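Local coordinates for putative type VI secretion protein (Escherichia coli, PDB 6SKI) that probably hydrolyses phospholipids as a toxic effector that is loaded on the VgrG spike of the type VI secretion system, at residues I339-D342 and D343-E346; E346-R350 and V351-A355. All blocks are in the same frame, centred on the assembly; numbering follows the deposited sequence.

Contact 1: I339-D342 and D343-E346; sequences IVSD and DTRE
A type I beta turn runs from Ser-341 to Thr-344 and takes the chain out of strand 328-341, and its two end residues meet through backbone and side chain alike. Thr-344 N donates to Ser-341 O over 2.9 Å, a bent bond with an N-H...O angle of 137°. The amide reaches the carbonyl oxygen from above the carbonyl plane, 56° out of it, and not on a lone pair.

A second link lies between the hydroxyls, where Ser-341 OG and Thr-344 OG1 form a hydrogen bond of 2.7 Å in which either may be the donor. Ser-341 OG stands between its backbone N and carbonyl carbon (chi1 35°), while OG1 of Thr-344 lies beside its own backbone N and anti to the carbonyl carbon, and these torsions turn the two oxygens toward each other. The turn is thus closed twice between the same two residues, and the side-chain bond would restrict the rotation of both hydroxyl-bearing groups.

Asp-343, a central residue of the turn, folds its carboxylate back over the serine side chain, with OD1 3.4 Å from Ser-341 CB. Val-340 adds a peripheral packing contact, its CB lying 4.3 Å from Thr-344 CB.

The turn sits at the surface, at the end of an outer strand of the three-stranded antiparallel sheet. Backbone hydrogen bonds join Val-340 to Lys-399 and Asp-342 to Ile-397, so pairing with the segment that leads into and begins strand 398-409 continues into the first half of the turn. Beyond it, Glu-346 turns back to the sheet, where its OE2 is hydrogen-bonded to Ser-383 OG of strand 376-386, and the chain goes on toward helix 350-362.

Contact 2: E346-R350 and V351-A355; sequences EMDTR and VYRKA
The Tyr-352 ring carries Met-347 over one face: Met-347 CA stands 4.0 Å from the centroid of the Tyr-352 ring, 25° off the normal, in a CH-pi contact. The methionine chain then runs obliquely across the ring to its phenol end, where SD makes a Met-aromatic contact and comes 3.3 Å from Tyr-352 OH. With CG of Tyr-352 anti to its backbone N (chi1 -176°), the ring leans back against the loop preceding the helix.

The Arg-353 guanidinium has Thr-349 O over one face, 3.4 Å above its plane and offset toward the rim. At its edge Asp-348 OD1 accepts a weak hydrogen bond of 3.1 Å from Arg-353 NH2, part of a salt bridge in which the two flat groups are nearly perpendicular. Over one face of the Arg-350 guanidinium lies Val-351 CG1, 3.6 Å from Arg-350 NH2.

Thr-349 is the N-cap residue, though its side chain makes no capping bond; its carbonyl O accepts a hydrogen bond from Arg-353 N at 3.0 Å, and Lys-354 N bonds likewise to Arg-350 O. Thr-349 CG2 packs alongside Val-351 CG2 at 3.5 Å.

This first turn of helix 350-362 lies against the three-stranded sheet. Val-351 packs on Val-401 and Ala-403 of strand 398-409, Tyr-352 on Thr-379 and Ile-381 of strand 376-386, and Arg-350 NE forms a salt bridge with Glu-338 of strand 328-341.

In the fold
Contacts 1 and 2 are successive steps of one connection, from the end of strand 328-341 to the start of helix 350-362, with centres about 11 Å apart. They share Glu-346 and touch where Thr-344 CG2 packs on Thr-349 OG1. Contact 1 is a surface turn, closed mainly by polar groups and held to the sheet through strand pairing. Contact 2 is partly buried: Thr-349 and Val-351 are buried, whereas Asp-348, Arg-350, Arg-353 and Lys-354 are exposed, and aromatic, sulfur and ionic contacts join the helical backbone bonds. Together they bring the helix back against the same three-stranded sheet that the chain has just left.

Contact 1: I339-D342 and D343-E346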
ATOM      1  N   ILE A 339     -31.920  -1.828 -30.011  1.00 66.21           N
ATOM      2  CA  ILE A 339     -33.220  -2.427 -30.278  1.00 66.21           C
ATOM      3  C   ILE A 339     -33.365  -2.622 -31.780  1.00 66.21           C
ATOM      4  O   ILE A 339     -33.109  -1.700 -32.563  1.00 66.21           O
ATOM      5  CB  ILE A 339     -34.359  -1.562 -29.715  1.00 66.21           C
ATOM      6  CG1 ILE A 339     -34.105  -1.260 -28.237  1.00 66.21           C
ATOM      7  CG2 ILE A 339     -35.691  -2.263 -29.890  1.00 66.21           C
ATOM      8  CD1 ILE A 339     -35.299  -0.695 -27.507  1.00 66.21           C
ATOM      9  N   VAL A 340     -33.765  -3.826 -32.180  1.00 67.53           N
ATOM     10  CA  VAL A 340     -33.922  -4.205 -33.575  1.00 67.53           C
ATOM     11  C   VAL A 340     -35.194  -5.035 -33.710  1.00 67.53           C
ATOM     12  O   VAL A 340     -35.894  -5.304 -32.733  1.00 67.53           O
ATOM     13  CB  VAL A 340     -32.706  -4.991 -34.109  1.00 67.53           C
ATOM     14  CG1 VAL A 340     -31.550  -4.053 -34.397  1.00 67.53           C
ATOM     15  CG2 VAL A 340     -32.298  -6.066 -33.122  1.00 67.53           C
ATOM     16  N   SER A 341     -35.488  -5.440 -34.941  1.00 70.00           N
ATOM     17  CA  SER A 341     -36.640  -6.286 -35.208  1.00 70.00           C
ATOM     18  C   SER A 341     -36.352  -7.716 -34.774  1.00 70.00           C
ATOM     19  O   SER A 341     -35.222  -8.197 -34.886  1.00 70.00           O
ATOM     20  CB  SER A 341     -36.994  -6.251 -36.694  1.00 70.00           C
ATOM     21  OG  SER A 341     -35.828  -6.135 -37.489  1.00 70.00           O
ATOM     22  N   ASP A 342     -37.384  -8.396 -34.274  1.00 71.40           N
ATOM     23  CA  ASP A 342     -37.203  -9.754 -33.779  1.00 71.40           C
ATOM     24  C   ASP A 342     -36.763 -10.715 -34.874  1.00 71.40           C
ATOM     25  O   ASP A 342     -36.193 -11.767 -34.568  1.00 71.40           O
ATOM     26  CB  ASP A 342     -38.495 -10.252 -33.132  1.00 71.40           C
ATOM     27  CG  ASP A 342     -38.239 -11.186 -31.967  1.00 71.40           C
ATOM     28  OD1 ASP A 342     -38.723 -10.893 -30.854  1.00 71.40           O
ATOM     29  OD2 ASP A 342     -37.554 -12.210 -32.160  1.00 71.40           O
ATOM     30  N   ASP A 343     -37.007 -10.379 -36.141  1.00 72.81           N
ATOM     31  CA  ASP A 343     -36.539 -11.225 -37.233  1.00 72.81           C
ATOM     32  C   ASP A 343     -35.032 -11.106 -37.418  1.00 72.81           C
ATOM     33  O   ASP A 343     -34.378 -12.063 -37.849  1.00 72.81           O
ATOM     34  CB  ASP A 343     -37.277 -10.870 -38.525  1.00 72.81           C
ATOM     35  CG  ASP A 343     -37.035  -9.439 -38.965  1.00 72.81           C
ATOM     36  OD1 ASP A 343     -37.979  -8.625 -38.882  1.00 72.81           O
ATOM     37  OD2 ASP A 343     -35.910  -9.126 -39.406  1.00 72.81           O
ATOM     38  N   THR A 344     -34.470  -9.938 -37.111  1.00 72.17           N
ATOM     39  CA  THR A 344     -33.048  -9.691 -37.321  1.00 72.17           C
ATOM     40  C   THR A 344     -32.196 -10.697 -36.558  1.00 72.17           C
ATOM     41  O   THR A 344     -32.444 -10.980 -35.382  1.00 72.17           O
ATOM     42  CB  THR A 344     -32.695  -8.269 -36.887  1.00 72.17           C
ATOM     43  OG1 THR A 344     -33.437  -7.330 -37.673  1.00 72.17           O
ATOM     44  CG2 THR A 344     -31.209  -8.002 -37.070  1.00 72.17           C
ATOM     45  N   ARG A 345     -31.181 -11.233 -37.232  1.00 71.60           N
ATOM     46  CA  ARG A 345     -30.262 -12.176 -36.613  1.00 71.60           C
ATOM     47  C   ARG A 345     -29.343 -11.437 -35.651  1.00 71.60           C
ATOM     48  O   ARG A 345     -28.838 -10.357 -35.970  1.00 71.60           O
ATOM     49  CB  ARG A 345     -29.436 -12.896 -37.676  1.00 71.60           C
ATOM     50  CG  ARG A 345     -30.228 -13.348 -38.881  1.00 71.60           C
ATOM     51  CD  ARG A 345     -29.319 -13.944 -39.946  1.00 71.60           C
ATOM     52  NE  ARG A 345     -29.918 -13.899 -41.279  1.00 71.60           N
ATOM     53  CZ  ARG A 345     -30.984 -14.601 -41.656  1.00 71.60           C
ATOM     54  NH1 ARG A 345     -31.447 -14.482 -42.893  1.00 71.60           N
ATOM     55  NH2 ARG A 345     -31.582 -15.430 -40.810  1.00 71.60           N
ATOM     56  N   GLU A 346     -29.133 -12.020 -34.469  1.00 69.08           N
ATOM     57  CA  GLU A 346     -28.294 -11.380 -33.462  1.00 69.08           C
ATOM     58  C   GLU A 346     -26.881 -11.138 -33.976  1.00 69.08           C
ATOM     59  O   GLU A 346     -26.233 -10.166 -33.576  1.00 69.08           O
ATOM     60  CB  GLU A 346     -28.257 -12.238 -32.202  1.00 69.08           C
ATOM     61  CG  GLU A 346     -29.529 -12.181 -31.386  1.00 69.08           C
ATOM     62  CD  GLU A 346     -29.863 -13.517 -30.759  1.00 69.08           C
ATOM     63  OE1 GLU A 346     -28.994 -14.414 -30.776  1.00 69.08           O
ATOM     64  OE2 GLU A 346     -30.998 -13.679 -30.264  1.00 69.08           O
TER

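Contact 2: E346-R350 and V351-A355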
ATOM      1  N   GLU A 346     -29.133 -12.020 -34.469  1.00 69.08           N
ATOM      2  CA  GLU A 346     -28.294 -11.380 -33.462  1.00 69.08           C
ATOM      3  C   GLU A 346     -26.881 -11.138 -33.976  1.00 69.08           C
ATOM      4  O   GLU A 346     -26.233 -10.166 -33.576  1.00 69.08           O
ATOM      5  CB  GLU A 346     -28.257 -12.238 -32.202  1.00 69.08           C
ATOM      6  CG  GLU A 346     -29.529 -12.181 -31.386  1.00 69.08           C
ATOM      7  CD  GLU A 346     -29.863 -13.517 -30.759  1.00 69.08           C
ATOM      8  OE1 GLU A 346     -28.994 -14.414 -30.776  1.00 69.08           O
ATOM      9  OE2 GLU A 346     -30.998 -13.679 -30.264  1.00 69.08           O
ATOM     10  N   MET A 347     -26.397 -11.996 -34.869  1.00 69.21           N
ATOM     11  CA  MET A 347     -25.061 -11.885 -35.431  1.00 69.21           C
ATOM     12  C   MET A 347     -25.013 -10.966 -36.640  1.00 69.21           C
ATOM     13  O   MET A 347     -23.967 -10.863 -37.286  1.00 69.21           O
ATOM     14  CB  MET A 347     -24.538 -13.269 -35.810  1.00 69.21           C
ATOM     15  CG  MET A 347     -24.351 -14.198 -34.628  1.00 69.21           C
ATOM     16  SD  MET A 347     -22.940 -15.295 -34.825  1.00 69.21           S
ATOM     17  CE  MET A 347     -23.056 -16.253 -33.318  1.00 69.21           C
ATOM     18  N   ASP A 348     -26.119 -10.308 -36.963  1.00 70.52           N
ATOM     19  CA  ASP A 348     -26.188  -9.331 -38.039  1.00 70.52           C
ATOM     20  C   ASP A 348     -26.556  -7.967 -37.477  1.00 70.52           C
ATOM     21  O   ASP A 348     -27.329  -7.211 -38.068  1.00 70.52           O
ATOM     22  CB  ASP A 348     -27.181  -9.769 -39.110  1.00 70.52           C
ATOM     23  CG  ASP A 348     -26.716  -9.421 -40.507  1.00 70.52           C
ATOM     24  OD1 ASP A 348     -26.642  -8.216 -40.823  1.00 70.52           O
ATOM     25  OD2 ASP A 348     -26.421 -10.348 -41.291  1.00 70.52           O
ATOM     26  N   THR A 349     -25.997  -7.645 -36.317  1.00 67.53           N
ATOM     27  CA  THR A 349     -26.343  -6.455 -35.561  1.00 67.53           C
ATOM     28  C   THR A 349     -25.099  -5.591 -35.401  1.00 67.53           C
ATOM     29  O   THR A 349     -23.970  -6.086 -35.440  1.00 67.53           O
ATOM     30  CB  THR A 349     -26.923  -6.846 -34.192  1.00 67.53           C
ATOM     31  OG1 THR A 349     -28.057  -7.697 -34.388  1.00 67.53           O
ATOM     32  CG2 THR A 349     -27.387  -5.636 -33.425  1.00 67.53           C
ATOM     33  N   ARG A 350     -25.312  -4.284 -35.235  1.00 66.09           N
ATOM     34  CA  ARG A 350     -24.187  -3.372 -35.054  1.00 66.09           C
ATOM     35  C   ARG A 350     -23.399  -3.712 -33.798  1.00 66.09           C
ATOM     36  O   ARG A 350     -22.163  -3.650 -33.795  1.00 66.09           O
ATOM     37  CB  ARG A 350     -24.686  -1.929 -34.989  1.00 66.09           C
ATOM     38  CG  ARG A 350     -23.577  -0.901 -34.864  1.00 66.09           C
ATOM     39  CD  ARG A 350     -24.114   0.450 -34.427  1.00 66.09           C
ATOM     40  NE  ARG A 350     -24.922   0.361 -33.214  1.00 66.09           N
ATOM     41  CZ  ARG A 350     -24.423   0.402 -31.982  1.00 66.09           C
ATOM     42  NH1 ARG A 350     -23.116   0.526 -31.798  1.00 66.09           N
ATOM     43  NH2 ARG A 350     -25.230   0.317 -30.933  1.00 66.09           N
ATOM     44  N   VAL A 351     -24.093  -4.074 -32.719  1.00 63.66           N
ATOM     45  CA  VAL A 351     -23.407  -4.372 -31.467  1.00 63.66           C
ATOM     46  C   VAL A 351     -22.561  -5.632 -31.607  1.00 63.66           C
ATOM     47  O   VAL A 351     -21.453  -5.713 -31.064  1.00 63.66           O
ATOM     48  CB  VAL A 351     -24.417  -4.475 -30.306  1.00 63.66           C
ATOM     49  CG1 VAL A 351     -25.164  -3.167 -30.153  1.00 63.66           C
ATOM     50  CG2 VAL A 351     -25.387  -5.614 -30.519  1.00 63.66           C
ATOM     51  N   TYR A 352     -23.054  -6.628 -32.349  1.00 63.97           N
ATOM     52  CA  TYR A 352     -22.258  -7.829 -32.574  1.00 63.97           C
ATOM     53  C   TYR A 352     -21.024  -7.527 -33.408  1.00 63.97           C
ATOM     54  O   TYR A 352     -19.943  -8.061 -33.142  1.00 63.97           O
ATOM     55  CB  TYR A 352     -23.091  -8.911 -33.252  1.00 63.97           C
ATOM     56  CG  TYR A 352     -22.330 -10.205 -33.409  1.00 63.97           C
ATOM     57  CD1 TYR A 352     -22.147 -11.056 -32.332  1.00 63.97           C
ATOM     58  CD2 TYR A 352     -21.770 -10.563 -34.625  1.00 63.97           C
ATOM     59  CE1 TYR A 352     -21.447 -12.232 -32.465  1.00 63.97           C
ATOM     60  CE2 TYR A 352     -21.065 -11.739 -34.767  1.00 63.97           C
ATOM     61  CZ  TYR A 352     -20.908 -12.570 -33.682  1.00 63.97           C
ATOM     62  OH  TYR A 352     -20.207 -13.745 -33.808  1.00 63.97           O
ATOM     63  N   ARG A 353     -21.165  -6.684 -34.429  1.00 65.61           N
ATOM     64  CA  ARG A 353     -20.018  -6.334 -35.255  1.00 65.61           C
ATOM     65  C   ARG A 353     -18.983  -5.568 -34.445  1.00 65.61           C
ATOM     66  O   ARG A 353     -17.776  -5.803 -34.584  1.00 65.61           O
ATOM     67  CB  ARG A 353     -20.485  -5.518 -36.457  1.00 65.61           C
ATOM     68  CG  ARG A 353     -21.200  -6.346 -37.506  1.00 65.61           C
ATOM     69  CD  ARG A 353     -21.518  -5.526 -38.740  1.00 65.61           C
ATOM     70  NE  ARG A 353     -22.768  -5.963 -39.352  1.00 65.61           N
ATOM     71  CZ  ARG A 353     -23.931  -5.341 -39.195  1.00 65.61           C
ATOM     72  NH1 ARG A 353     -24.005  -4.253 -38.443  1.00 65.61           N
ATOM     73  NH2 ARG A 353     -25.021  -5.807 -39.788  1.00 65.61           N
ATOM     74  N   LYS A 354     -19.441  -4.677 -33.566  1.00 62.91           N
ATOM     75  CA  LYS A 354     -18.521  -3.947 -32.703  1.00 62.91           C
ATOM     76  C   LYS A 354     -17.812  -4.888 -31.740  1.00 62.91           C
ATOM     77  O   LYS A 354     -16.597  -4.786 -31.538  1.00 62.91           O
ATOM     78  CB  LYS A 354     -19.279  -2.862 -31.940  1.00 62.91           C
ATOM     79  CG  LYS A 354     -18.427  -2.076 -30.966  1.00 62.91           C
ATOM     80  CD  LYS A 354     -17.298  -1.362 -31.680  1.00 62.91           C
ATOM     81  CE  LYS A 354     -16.689  -0.286 -30.800  1.00 62.91           C
ATOM     82  NZ  LYS A 354     -17.737   0.499 -30.094  1.00 62.91           N
ATOM     83  N   ALA A 355     -18.556  -5.817 -31.138  1.00 62.03           N
ATOM     84  CA  ALA A 355     -17.949  -6.753 -30.201  1.00 62.03           C
ATOM     85  C   ALA A 355     -16.945  -7.661 -30.898  1.00 62.03           C
ATOM     86  O   ALA A 355     -15.892  -7.973 -30.335  1.00 62.03           O
ATOM     87  CB  ALA A 355     -19.030  -7.577 -29.507  1.00 62.03           C
TER